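Local structure of enhancer of mRNA-decapping protein 4 homolog (2VXG) at residues His21-Ala26 / Gly30-Thr35; Ala66-His71 / Gln109-Asn114. The protein seems to act in mRNA decapping during mRNA degradation and is required for silencing a subset of endogenous miRNA targets. All coordinates share one frame; numbering follows the deposited sequence.

Interaction 1 of 2, residues His21-Ala26 / Gly30-Thr35; sequences HQALLA and GLVEFT
Leu31 and Thr35, which face Ala23 across an antiparallel helical hairpin, share a flat group, the Leu31 carbonyl: Thr35 OG1 meets it from one face of its plane and Thr35 N from the other. The hydroxyl bond is the shorter, with Thr35 OG1 2.7 Å from Leu31 O and 33° out of the carbonyl plane. With its OG1 beside the backbone N (chi1 -51°), Thr35 turns the hydroxyl back over its own helix, and the bond probably holds that rotation. The hairpin joins helix 16-25 to helix 29-38 in the C-terminal, all-helical domain of the protein; the two short segments run at 156°, their axes 8.4 Å apart. The close spacing is consistent with the small Ala23 meeting Thr35 at the centre. The methyl CB of Ala23 points at the other helix and lies just 3.2 Å from Thr35 OG1, a tight fit. Beside it, Val32 CG2 rests 3.7 Å from Ala23 O and 3.9 Å from Leu24 CD2. Leu24 leaves its backbone facing away from the partner helix, yet its CD2 branch swings back to make this touch. Helix 54-66 packs on the same side, through Ser59, Leu60 and Gln63, while Ile7 of helix 2-13 touches Leu31 and Thr35. Toward the turn, the CD2 branch of Leu31 closes the seam, sitting 3.5 Å from Ala26 CB.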
ATOM      1  N   HIS A  21       2.866   9.201  -7.102  1.00 16.16           N
ATOM      2  CA  HIS A  21       4.010  10.002  -6.626  1.00 16.26           C
ATOM      3  C   HIS A  21       3.488  11.176  -5.849  1.00 16.38           C
ATOM      4  O   HIS A  21       3.958  11.429  -4.753  1.00 15.28           O
ATOM      5  CB  HIS A  21       4.911  10.550  -7.774  1.00 16.97           C
ATOM      6  CG  HIS A  21       5.664   9.502  -8.541  1.00 16.50           C
ATOM      7  ND1 HIS A  21       6.140   9.721  -9.823  1.00 17.38           N
ATOM      8  CD2 HIS A  21       5.933   8.205  -8.262  1.00 18.76           C
ATOM      9  CE1 HIS A  21       6.715   8.617 -10.275  1.00 19.63           C
ATOM     10  NE2 HIS A  21       6.629   7.685  -9.332  1.00 18.43           N
ATOM     11  N   GLN A  22       2.485  11.866  -6.406  1.00 16.38           N
ATOM     12  CA  GLN A  22       1.938  13.055  -5.784  1.00 16.16           C
ATOM     13  C   GLN A  22       1.276  12.671  -4.488  1.00 15.79           C
ATOM     14  O   GLN A  22       1.556  13.279  -3.454  1.00 15.15           O
ATOM     15  CB  GLN A  22       0.906  13.743  -6.694  1.00 15.94           C
ATOM     16  CG  GLN A  22       0.221  14.980  -6.086  1.00 18.05           C
ATOM     17  CD  GLN A  22       1.160  16.144  -5.754  1.00 18.20           C
ATOM     18  OE1 GLN A  22       1.571  16.306  -4.603  1.00 21.51           O
ATOM     19  NE2 GLN A  22       1.486  16.968  -6.754  1.00 18.03           N
ATOM     20  N   ALA A  23       0.444  11.629  -4.528  1.00 15.28           N
ATOM     21  CA  ALA A  23      -0.246  11.231  -3.315  1.00 15.78           C
ATOM     22  C   ALA A  23       0.764  10.841  -2.191  1.00 15.22           C
ATOM     23  O   ALA A  23       0.619  11.261  -1.021  1.00 16.03           O
ATOM     24  CB  ALA A  23      -1.193  10.112  -3.613  1.00 13.17           C
ATOM     25  N   LEU A  24       1.784  10.066  -2.556  1.00 15.26           N
ATOM     26  CA  LEU A  24       2.757   9.498  -1.611  1.00 14.94           C
ATOM     27  C   LEU A  24       3.830  10.464  -1.082  1.00 15.66           C
ATOM     28  O   LEU A  24       4.374  10.281   0.041  1.00 14.39           O
ATOM     29  CB  LEU A  24       3.429   8.256  -2.198  1.00 15.44           C
ATOM     30  CG  LEU A  24       2.555   7.024  -2.412  1.00 13.70           C
ATOM     31  CD1 LEU A  24       3.209   5.977  -3.304  1.00 14.65           C
ATOM     32  CD2 LEU A  24       2.114   6.443  -1.062  1.00 11.67           C
ATOM     33  N   LEU A  25       4.183  11.451  -1.899  1.00 15.76           N
ATOM     34  CA  LEU A  25       5.098  12.545  -1.462  1.00 16.43           C
ATOM     35  C   LEU A  25       4.462  13.606  -0.577  1.00 15.88           C
ATOM     36  O   LEU A  25       5.157  14.440  -0.040  1.00 16.40           O
ATOM     37  CB  LEU A  25       5.709  13.222  -2.677  1.00 15.95           C
ATOM     38  CG  LEU A  25       6.712  12.360  -3.450  1.00 16.21           C
ATOM     39  CD1 LEU A  25       7.178  13.055  -4.704  1.00 19.53           C
ATOM     40  CD2 LEU A  25       7.898  12.024  -2.581  1.00 18.94           C
ATOM     41  N   ALA A  26       3.134  13.631  -0.484  1.00 16.53           N
ATOM     42  CA  ALA A  26       2.398  14.609   0.328  1.00 17.00           C
ATOM     43  C   ALA A  26       2.430  14.341   1.837  1.00 18.23           C
ATOM     44  O   ALA A  26       2.047  15.206   2.650  1.00 19.09           O
ATOM     45  CB  ALA A  26       0.859  14.707  -0.207  1.00 17.45           C
ATOM     46  N   GLY A  30      -4.584  10.355   4.210  1.00 17.90           N
ATOM     47  CA  GLY A  30      -5.920  10.686   3.700  1.00 17.23           C
ATOM     48  C   GLY A  30      -5.943  10.938   2.184  1.00 16.85           C
ATOM     49  O   GLY A  30      -6.897  10.553   1.474  1.00 17.21           O
ATOM     50  N   LEU A  31      -4.903  11.581   1.672  1.00 15.57           N
ATOM     51  CA  LEU A  31      -4.801  11.807   0.228  1.00 15.71           C
ATOM     52  C   LEU A  31      -4.508  10.507  -0.543  1.00 14.58           C
ATOM     53  O   LEU A  31      -5.038  10.294  -1.632  1.00 15.58           O
ATOM     54  CB  LEU A  31      -3.717  12.835  -0.051  1.00 15.52           C
ATOM     55  CG  LEU A  31      -3.605  13.259  -1.514  1.00 15.26           C
ATOM     56  CD1 LEU A  31      -4.936  13.990  -1.978  1.00 16.79           C
ATOM     57  CD2 LEU A  31      -2.351  14.183  -1.588  1.00 16.28           C
ATOM     58  N   VAL A  32      -3.684   9.655   0.049  1.00 15.37           N
ATOM     59  CA  VAL A  32      -3.451   8.322  -0.455  1.00 16.33           C
ATOM     60  C   VAL A  32      -4.774   7.557  -0.553  1.00 17.27           C
ATOM     61  O   VAL A  32      -5.046   6.954  -1.607  1.00 17.63           O
ATOM     62  CB  VAL A  32      -2.410   7.544   0.395  1.00 16.12           C
ATOM     63  CG1 VAL A  32      -2.268   6.086  -0.129  1.00 15.52           C
ATOM     64  CG2 VAL A  32      -1.043   8.267   0.366  1.00 16.00           C
ATOM     65  N   GLU A  33      -5.571   7.566   0.526  1.00 18.95           N
ATOM     66  CA  GLU A  33      -6.901   6.911   0.501  1.00 20.05           C
ATOM     67  C   GLU A  33      -7.835   7.458  -0.557  1.00 19.43           C
ATOM     68  O   GLU A  33      -8.415   6.679  -1.303  1.00 18.90           O
ATOM     69  CB  GLU A  33      -7.564   6.925   1.856  1.00 20.34           C
ATOM     70  CG  GLU A  33      -6.834   6.117   2.847  1.00 22.72           C
ATOM     71  CD  GLU A  33      -7.504   6.119   4.220  1.00 25.35           C
ATOM     72  OE1 GLU A  33      -8.744   5.897   4.257  1.00 26.20           O
ATOM     73  OE2 GLU A  33      -6.775   6.340   5.246  1.00 30.56           O
ATOM     74  N   PHE A  34      -7.917   8.788  -0.676  1.00 19.38           N
ATOM     75  CA  PHE A  34      -8.613   9.468  -1.799  1.00 18.94           C
ATOM     76  C   PHE A  34      -8.133   8.928  -3.150  1.00 18.51           C
ATOM     77  O   PHE A  34      -8.936   8.607  -4.042  1.00 18.30           O
ATOM     78  CB  PHE A  34      -8.356  11.007  -1.698  1.00 18.58           C
ATOM     79  CG  PHE A  34      -8.745  11.816  -2.955  1.00 17.90           C
ATOM     80  CD1 PHE A  34     -10.032  12.331  -3.097  1.00 19.80           C
ATOM     81  CD2 PHE A  34      -7.802  12.084  -3.932  1.00 16.53           C
ATOM     82  CE1 PHE A  34     -10.390  13.079  -4.205  1.00 18.17           C
ATOM     83  CE2 PHE A  34      -8.126  12.819  -5.030  1.00 17.65           C
ATOM     84  CZ  PHE A  34      -9.425  13.330  -5.182  1.00 18.16           C
ATOM     85  N   THR A  35      -6.817   8.835  -3.308  1.00 18.16           N
ATOM     86  CA  THR A  35      -6.235   8.317  -4.542  1.00 19.01           C
ATOM     87  C   THR A  35      -6.717   6.875  -4.769  1.00 19.41           C
ATOM     88  O   THR A  35      -7.165   6.568  -5.861  1.00 19.39           O
ATOM     89  CB  THR A  35      -4.690   8.405  -4.527  1.00 18.35           C
ATOM     90  OG1 THR A  35      -4.317   9.738  -4.175  1.00 17.84           O
ATOM     91  CG2 THR A  35      -4.061   8.025  -5.864  1.00 18.37           C
TER

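Interaction 2 of 2, residues Ala66-His71 / Gln109-Asn114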
ATOM      1  N   ALA A  66       1.971   2.186   8.178  1.00 21.51           N
ATOM      2  CA  ALA A  66       2.550   3.106   9.173  1.00 22.19           C
ATOM      3  C   ALA A  66       1.497   3.568  10.176  1.00 23.13           C
ATOM      4  O   ALA A  66       1.824   3.962  11.305  1.00 23.41           O
ATOM      5  CB  ALA A  66       3.178   4.346   8.481  1.00 21.12           C
ATOM      6  N   ASP A  67       0.249   3.600   9.742  1.00 24.55           N
ATOM      7  CA  ASP A  67      -0.822   4.025  10.585  1.00 25.47           C
ATOM      8  C   ASP A  67      -2.065   3.235  10.313  1.00 25.67           C
ATOM      9  O   ASP A  67      -2.857   3.604   9.453  1.00 25.13           O
ATOM     10  CB  ASP A  67      -1.099   5.523  10.406  1.00 26.77           C
ATOM     11  CG  ASP A  67      -2.252   5.999  11.245  1.00 28.23           C
ATOM     12  OD1 ASP A  67      -2.569   5.348  12.271  1.00 32.32           O
ATOM     13  OD2 ASP A  67      -2.839   7.045  10.883  1.00 36.19           O
ATOM     14  N   MET A  68      -2.263   2.174  11.109  1.00 25.37           N
ATOM     15  CA  MET A  68      -3.373   1.260  10.963  1.00 26.07           C
ATOM     16  C   MET A  68      -4.416   1.419  12.073  1.00 27.27           C
ATOM     17  O   MET A  68      -5.140   0.463  12.392  1.00 27.35           O
ATOM     18  CB  MET A  68      -2.839  -0.183  10.973  1.00 25.73           C
ATOM     19  CG  MET A  68      -1.773  -0.430   9.891  1.00 25.03           C
ATOM     20  SD  MET A  68      -1.112  -2.118   9.807  1.00 24.15           S
ATOM     21  CE  MET A  68      -2.565  -3.004   9.254  1.00 25.94           C
ATOM     22  N   THR A  69      -4.518   2.613  12.651  1.00 28.41           N
ATOM     23  CA  THR A  69      -5.557   2.881  13.668  1.00 29.15           C
ATOM     24  C   THR A  69      -6.985   2.907  13.055  1.00 29.75           C
ATOM     25  O   THR A  69      -7.956   2.492  13.695  1.00 29.39           O
ATOM     26  CB  THR A  69      -5.228   4.145  14.539  1.00 29.44           C
ATOM     27  OG1 THR A  69      -4.986   5.274  13.708  1.00 30.88           O
ATOM     28  CG2 THR A  69      -3.964   3.891  15.373  1.00 29.81           C
ATOM     29  N   ASN A  70      -7.098   3.360  11.810  1.00 30.83           N
ATOM     30  CA  ASN A  70      -8.316   3.179  11.036  1.00 31.02           C
ATOM     31  C   ASN A  70      -8.002   2.434   9.733  1.00 31.00           C
ATOM     32  O   ASN A  70      -8.315   2.877   8.629  1.00 30.18           O
ATOM     33  CB  ASN A  70      -9.036   4.520  10.777  1.00 31.79           C
ATOM     34  CG  ASN A  70     -10.552   4.343  10.507  1.00 32.87           C
ATOM     35  OD1 ASN A  70     -11.293   3.799  11.328  1.00 34.49           O
ATOM     36  ND2 ASN A  70     -11.001   4.802   9.340  1.00 37.30           N
ATOM     37  N   HIS A  71      -7.388   1.268   9.912  1.00 31.57           N
ATOM     38  CA  HIS A  71      -7.275   0.258   8.866  1.00 31.72           C
ATOM     39  C   HIS A  71      -8.649  -0.272   8.449  1.00 32.04           C
ATOM     40  O   HIS A  71      -9.514  -0.506   9.296  1.00 32.67           O
ATOM     41  CB  HIS A  71      -6.399  -0.911   9.340  1.00 31.62           C
ATOM     42  CG  HIS A  71      -5.918  -1.786   8.225  1.00 30.84           C
ATOM     43  ND1 HIS A  71      -5.078  -1.326   7.229  1.00 31.60           N
ATOM     44  CD2 HIS A  71      -6.144  -3.093   7.959  1.00 31.35           C
ATOM     45  CE1 HIS A  71      -4.810  -2.315   6.396  1.00 31.17           C
ATOM     46  NE2 HIS A  71      -5.455  -3.394   6.805  1.00 30.47           N
ATOM     47  N   GLN A 109       1.849  -6.696  13.414  1.00 18.08           N
ATOM     48  CA  GLN A 109       1.861  -7.289  14.763  1.00 19.45           C
ATOM     49  C   GLN A 109       1.244  -6.329  15.819  1.00 18.37           C
ATOM     50  O   GLN A 109       0.469  -6.751  16.684  1.00 18.34           O
ATOM     51  CB  GLN A 109       3.279  -7.734  15.151  1.00 20.44           C
ATOM     52  CG  GLN A 109       4.044  -6.712  15.924  1.00 25.33           C
ATOM     53  CD  GLN A 109       5.570  -6.917  16.029  1.00 25.35           C
ATOM     54  OE1 GLN A 109       6.194  -7.792  15.360  1.00 30.11           O
ATOM     55  NE2 GLN A 109       6.171  -6.076  16.863  1.00 23.83           N
ATOM     56  N   GLN A 110       1.555  -5.039  15.715  1.00 17.45           N
ATOM     57  CA  GLN A 110       0.996  -4.027  16.638  1.00 17.91           C
ATOM     58  C   GLN A 110      -0.492  -3.827  16.403  1.00 17.18           C
ATOM     59  O   GLN A 110      -1.259  -3.714  17.354  1.00 17.32           O
ATOM     60  CB  GLN A 110       1.780  -2.715  16.549  1.00 17.82           C
ATOM     61  CG  GLN A 110       3.242  -2.934  16.997  1.00 19.92           C
ATOM     62  CD  GLN A 110       3.336  -3.383  18.446  1.00 21.06           C
ATOM     63  OE1 GLN A 110       2.864  -2.686  19.346  1.00 22.58           O
ATOM     64  NE2 GLN A 110       3.931  -4.547  18.682  1.00 22.56           N
ATOM     65  N   PHE A 111      -0.899  -3.835  15.143  1.00 16.85           N
ATOM     66  CA  PHE A 111      -2.308  -3.767  14.795  1.00 17.07           C
ATOM     67  C   PHE A 111      -3.133  -4.926  15.356  1.00 17.38           C
ATOM     68  O   PHE A 111      -4.212  -4.725  15.923  1.00 17.56           O
ATOM     69  CB  PHE A 111      -2.478  -3.758  13.284  1.00 18.25           C
ATOM     70  CG  PHE A 111      -3.901  -3.905  12.847  1.00 16.41           C
ATOM     71  CD1 PHE A 111      -4.750  -2.823  12.902  1.00 18.12           C
ATOM     72  CD2 PHE A 111      -4.373  -5.119  12.338  1.00 18.93           C
ATOM     73  CE1 PHE A 111      -6.064  -2.928  12.452  1.00 19.75           C
ATOM     74  CE2 PHE A 111      -5.702  -5.247  11.914  1.00 20.91           C
ATOM     75  CZ  PHE A 111      -6.541  -4.117  11.981  1.00 20.03           C
ATOM     76  N   ILE A 112      -2.654  -6.149  15.198  1.00 17.35           N
ATOM     77  CA  ILE A 112      -3.438  -7.276  15.720  1.00 17.81           C
ATOM     78  C   ILE A 112      -3.521  -7.276  17.254  1.00 17.77           C
ATOM     79  O   ILE A 112      -4.457  -7.796  17.803  1.00 17.07           O
ATOM     80  CB  ILE A 112      -2.990  -8.655  15.207  1.00 18.07           C
ATOM     81  CG1 ILE A 112      -1.555  -8.978  15.563  1.00 18.94           C
ATOM     82  CG2 ILE A 112      -3.226  -8.786  13.640  1.00 17.57           C
ATOM     83  CD1 ILE A 112      -1.216 -10.449  15.356  1.00 20.43           C
ATOM     84  N   LYS A 113      -2.514  -6.738  17.937  1.00 17.70           N
ATOM     85  CA  LYS A 113      -2.598  -6.571  19.381  1.00 17.90           C
ATOM     86  C   LYS A 113      -3.525  -5.412  19.777  1.00 17.15           C
ATOM     87  O   LYS A 113      -4.305  -5.564  20.693  1.00 15.28           O
ATOM     88  CB  LYS A 113      -1.201  -6.401  19.969  1.00 18.21           C
ATOM     89  CG  LYS A 113      -0.302  -7.641  19.775  1.00 19.31           C
ATOM     90  CD  LYS A 113       1.114  -7.340  20.211  1.00 19.92           C
ATOM     91  CE  LYS A 113       2.054  -8.540  19.971  1.00 22.26           C
ATOM     92  NZ  LYS A 113       1.874  -9.619  20.991  1.00 23.58           N
ATOM     93  N   ASN A 114      -3.470  -4.302  19.044  1.00 16.97           N
ATOM     94  CA  ASN A 114      -4.268  -3.112  19.333  1.00 18.80           C
ATOM     95  C   ASN A 114      -5.754  -3.262  18.994  1.00 19.47           C
ATOM     96  O   ASN A 114      -6.594  -2.599  19.603  1.00 18.56           O
ATOM     97  CB  ASN A 114      -3.777  -1.871  18.559  1.00 18.66           C
ATOM     98  CG  ASN A 114      -2.424  -1.335  19.022  1.00 17.41           C
ATOM     99  OD1 ASN A 114      -1.969  -1.609  20.103  1.00 14.70           O
ATOM    100  ND2 ASN A 114      -1.773  -0.564  18.155  1.00 17.98           N
TER
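The loop that links helix 54-66 to helix 73-85 packs here against the C-terminal end of the long helix 91-114, through a Met-aromatic contact and a T-shaped (edge-to-face) ring pair that both centre on Phe111. With CG anti to the backbone N (chi1 171°), the Phe111 ring reaches out of its helix to the loop. The edge of the His71 imidazole points at its face, the ring centroids of His71 and Phe111 5.3 Å apart and the planes at 69°. Met68 fills the corner between the two rings: its chain bends at chi3 (67°), bringing CE over the centre of the His71 ring, 3.5 Å above that plane. The same methyl makes a CH-pi contact over the Phe111 face, with CE 4.2 Å from the ring centroid, while SD stands obliquely, farther off. The backbone joins in, as Met68 O lies 3.3 Å from Phe111 CD1 and accepts a weak bond from His71 N. His71 CB also comes to 3.7 Å from Phe111 CE1. Beyond the segments, Gln76 hydrogen-bonds His71 NE2, which probably helps set the imidazole's rotation, and Val124 of helix 121-134 touches Phe111. Replacing Phe111 by an alanine is likely to open a gap between loop and helix, costing the His71 edge the ring face it points at and the Met68 methyl one of its two rings. Since the touching groups are mostly CH and ring surfaces, the contact is likely to depend on shape and dispersion, with the carbonyl oxygen of Met68 adding a weak electrostatic pull on the ring hydrogens.

From the N terminus, interaction 1 comes first and closes a short turn, bringing helix 29-38 back along helix 16-25. The chain then passes through helix 54-66, which packs on that hairpin, and its end leads into the loop where interaction 2 opens. Interaction 2 closes a much longer excursion, through helix 73-85 and most of helix 91-114. The two contacts therefore follow in series, neither nesting nor crossing. The centres of interactions 1 and 2 are about 20 Å apart, and the two do not touch. Lys75 bridges them: its NZ forms a salt bridge with Glu33 on helix 29-38 and hydrogen-bonds the backbone oxygen of Asn70, tying the hairpin of helices 16-25 and 29-38 to the loop.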